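Local coordinates for 15-O-acetyltransferase (Fusarium sporotrichioides, PDB 3FP0), which transfers an acetyl group to the 15-hydroxyl of trichothecene intermediates during the biosynthesis of mycotoxins such as T2-toxin, at residues A36-G41 with V413-A418. Numbering follows the deposited sequence.
Sequences AEAIVG and VHNFEA. With FP0 ((3alpha)-15-hydroxy-12,13-epoxytrichothec-9-en-3-yl acetate), chain C.
Ala-36, Ala-38 and Ile-39 of the short helix 36-40 pack against His-414 and Ala-418 of the long helix 406-423, a buried, nearly parallel helix pair that forms part of the wall of the trichothecene pocket. The axes run 19° apart and approach to 7.5 Å, a spacing that small residues permit: the CB atoms of Ala-38 and Ala-418 meet at 3.6 Å, and the Ala-418 methyl also lies against the Ala-38 carbonyl.

Nearer the ligand, Ile-39 bridges the gap. With its CG1 anti to the carbonyl carbon (chi1 -59°) and the chain extended beyond it, CD1 faces two adjoining side chains of the other helix, 3.6 Å from CD2 of His-414 and equally far from OE1 of Glu-417. That methyl meets the imidazole obliquely, and the Ala-36 methyl, also oblique, lies near ND1. The other oxygen of Glu-417, OE2, is hydrogen-bonded to Tyr-263, which ties the carboxylate to helix 246-263.

No direct hydrogen bond joins the two segments; a water does so instead. It accepts from Ala-36 N at 3.0 Å and lies in the imidazole plane, 3.1 Å from ND1 of His-414. The other ring nitrogen, NE2 of His-414, donates a weak, strongly bent bond (121°) to the carbonyl O4 of the 3-acetate of the bound 15-deacetylcalonectrin, 3.2 Å away at the ring edge, near its plane. Water and packing together probably restrict rotation of the ring. The short helix adds van der Waals contacts to the ligand's epoxide: CB of Ala-36 comes within 3.4 Å of O2, while CG1 of Val-40 touches C13. Two helices distant in sequence thereby build one side of the substrate-binding site of this CoA-acyltransferase-clan enzyme, with His-414 offering a weak hydrogen bond to the acetate already carried on C3.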
loop_
_atom_site.group_PDB
_atom_site.type_symbol
_atom_site.label_atom_id
_atom_site.label_comp_id
_atom_site.label_asym_id
_atom_site.label_seq_id
_atom_site.Cartn_x
_atom_site.Cartn_y
_atom_site.Cartn_z
ATOM N N ALA A 36 2.665 3.419 -12.246
ATOM C CA ALA A 36 2.072 2.294 -11.489
ATOM C C ALA A 36 0.548 2.323 -11.491
ATOM O O ALA A 36 -0.076 1.272 -11.315
ATOM C CB ALA A 36 2.591 2.286 -10.062
ATOM N N GLU A 37 -0.069 3.487 -11.707
ATOM C CA GLU A 37 -1.551 3.479 -11.852
ATOM C C GLU A 37 -2.001 2.570 -12.996
ATOM O O GLU A 37 -3.024 1.900 -12.896
ATOM C CB GLU A 37 -2.117 4.883 -12.067
ATOM C CG GLU A 37 -1.956 5.827 -10.856
ATOM C CD GLU A 37 -2.268 7.285 -11.203
ATOM O OE1 GLU A 37 -2.246 7.640 -12.405
ATOM O OE2 GLU A 37 -2.451 8.075 -10.264
ATOM N N ALA A 38 -1.218 2.529 -14.074
ATOM C CA ALA A 38 -1.643 1.801 -15.258
ATOM C C ALA A 38 -1.552 0.312 -14.983
ATOM O O ALA A 38 -2.321 -0.458 -15.549
ATOM C CB ALA A 38 -0.803 2.194 -16.469
ATOM N N ILE A 39 -0.628 -0.080 -14.101
ATOM C CA ILE A 39 -0.526 -1.490 -13.681
ATOM C C ILE A 39 -1.771 -1.885 -12.866
ATOM O O ILE A 39 -2.466 -2.821 -13.238
ATOM C CB ILE A 39 0.764 -1.835 -12.871
ATOM C CG1 ILE A 39 2.040 -1.522 -13.695
ATOM C CG2 ILE A 39 0.706 -3.335 -12.401
ATOM C CD1 ILE A 39 3.387 -1.622 -12.933
ATOM N N VAL A 40 -2.048 -1.168 -11.771
ATOM C CA VAL A 40 -3.191 -1.525 -10.938
ATOM C C VAL A 40 -4.532 -1.345 -11.637
ATOM O O VAL A 40 -5.504 -2.012 -11.297
ATOM C CB VAL A 40 -3.209 -0.824 -9.525
ATOM C CG1 VAL A 40 -1.965 -1.263 -8.749
ATOM C CG2 VAL A 40 -3.257 0.675 -9.645
ATOM N N GLY A 41 -4.541 -0.490 -12.648
ATOM C CA GLY A 41 -5.759 -0.126 -13.315
ATOM C C GLY A 41 -6.126 -1.029 -14.466
ATOM O O GLY A 41 -7.218 -0.858 -15.019
ATOM N N VAL A 413 8.745 3.275 -16.915
ATOM C CA VAL A 413 8.876 1.831 -16.916
ATOM C C VAL A 413 7.606 1.137 -16.447
ATOM O O VAL A 413 7.304 0.042 -16.922
ATOM C CB VAL A 413 10.097 1.329 -16.140
ATOM C CG1 VAL A 413 11.379 1.932 -16.751
ATOM C CG2 VAL A 413 9.945 1.596 -14.594
ATOM N N HIS A 414 6.862 1.751 -15.523
ATOM C CA HIS A 414 5.580 1.160 -15.168
ATOM C C HIS A 414 4.515 1.282 -16.284
ATOM O O HIS A 414 3.702 0.389 -16.436
ATOM C CB HIS A 414 5.093 1.644 -13.786
ATOM C CG HIS A 414 5.918 1.117 -12.650
ATOM N ND1 HIS A 414 6.103 1.811 -11.480
ATOM C CD2 HIS A 414 6.592 -0.046 -12.506
ATOM C CE1 HIS A 414 6.849 1.097 -10.651
ATOM N NE2 HIS A 414 7.172 -0.031 -11.257
ATOM N N ASN A 415 4.527 2.366 -17.066
ATOM C CA ASN A 415 3.743 2.408 -18.325
ATOM C C ASN A 415 4.051 1.175 -19.203
ATOM O O ASN A 415 3.154 0.474 -19.647
ATOM C CB ASN A 415 4.029 3.681 -19.118
ATOM C CG ASN A 415 3.222 4.879 -18.634
ATOM O OD1 ASN A 415 2.285 4.737 -17.844
ATOM N ND2 ASN A 415 3.621 6.069 -19.067
ATOM N N PHE A 416 5.338 0.888 -19.399
ATOM C CA PHE A 416 5.764 -0.274 -20.182
ATOM C C PHE A 416 5.277 -1.585 -19.555
ATOM O O PHE A 416 4.736 -2.461 -20.249
ATOM C CB PHE A 416 7.298 -0.284 -20.344
ATOM C CG PHE A 416 7.843 -1.621 -20.783
ATOM C CD1 PHE A 416 7.924 -1.953 -22.139
ATOM C CD2 PHE A 416 8.246 -2.569 -19.837
ATOM C CE1 PHE A 416 8.416 -3.212 -22.534
ATOM C CE2 PHE A 416 8.719 -3.834 -20.220
ATOM C CZ PHE A 416 8.809 -4.158 -21.565
ATOM N N GLU A 417 5.442 -1.709 -18.232
ATOM C CA GLU A 417 5.042 -2.921 -17.512
ATOM C C GLU A 417 3.549 -3.179 -17.590
ATOM O O GLU A 417 3.131 -4.357 -17.645
ATOM C CB GLU A 417 5.475 -2.837 -16.047
ATOM C CG GLU A 417 5.351 -4.118 -15.234
ATOM C CD GLU A 417 6.024 -4.050 -13.881
ATOM O OE1 GLU A 417 6.646 -2.989 -13.536
ATOM O OE2 GLU A 417 5.927 -5.091 -13.163
ATOM N N ALA A 418 2.727 -2.107 -17.538
ATOM C CA ALA A 418 1.277 -2.306 -17.672
ATOM C C ALA A 418 1.003 -2.923 -19.040
ATOM O O ALA A 418 0.216 -3.844 -19.172
ATOM C CB ALA A 418 0.521 -0.953 -17.519
HETATM C C2 FP0 C . 3.771 -2.982 -8.701
HETATM C C6 FP0 C . 3.152 -2.584 -5.843
HETATM C C5 FP0 C . 3.324 -1.417 -6.880
HETATM C C4 FP0 C . 4.791 -1.223 -7.288
HETATM C C3 FP0 C . 5.053 -2.157 -8.503
HETATM C C11 FP0 C . 3.824 -3.880 -6.360
HETATM C C10 FP0 C . 3.317 -5.123 -5.600
HETATM C C9 FP0 C . 2.192 -5.126 -4.828
HETATM C C8 FP0 C . 1.381 -3.883 -4.554
HETATM C C12 FP0 C . 2.801 -1.907 -8.248
HETATM C C13 FP0 C . 1.344 -1.994 -8.594
HETATM O O4 FP0 C . 7.647 -1.361 -8.411
HETATM C C17 FP0 C . 7.469 -2.563 -8.240
HETATM C C18 FP0 C . 8.511 -3.608 -7.931
HETATM O O3 FP0 C . 6.145 -3.053 -8.325
HETATM O O2 FP0 C . 2.236 -1.021 -9.211
HETATM O O1 FP0 C . 3.685 -4.102 -7.790
HETATM C C14 FP0 C . 2.777 -0.055 -6.394
HETATM C C7 FP0 C . 1.644 -2.859 -5.646
HETATM C C15 FP0 C . 3.888 -2.204 -4.555
HETATM O O12 FP0 C . 3.101 -1.435 -3.626
HETATM C C16 FP0 C . 1.710 -6.389 -4.182
HETATM O O HOH W 1 5.185 4.792 -11.221
#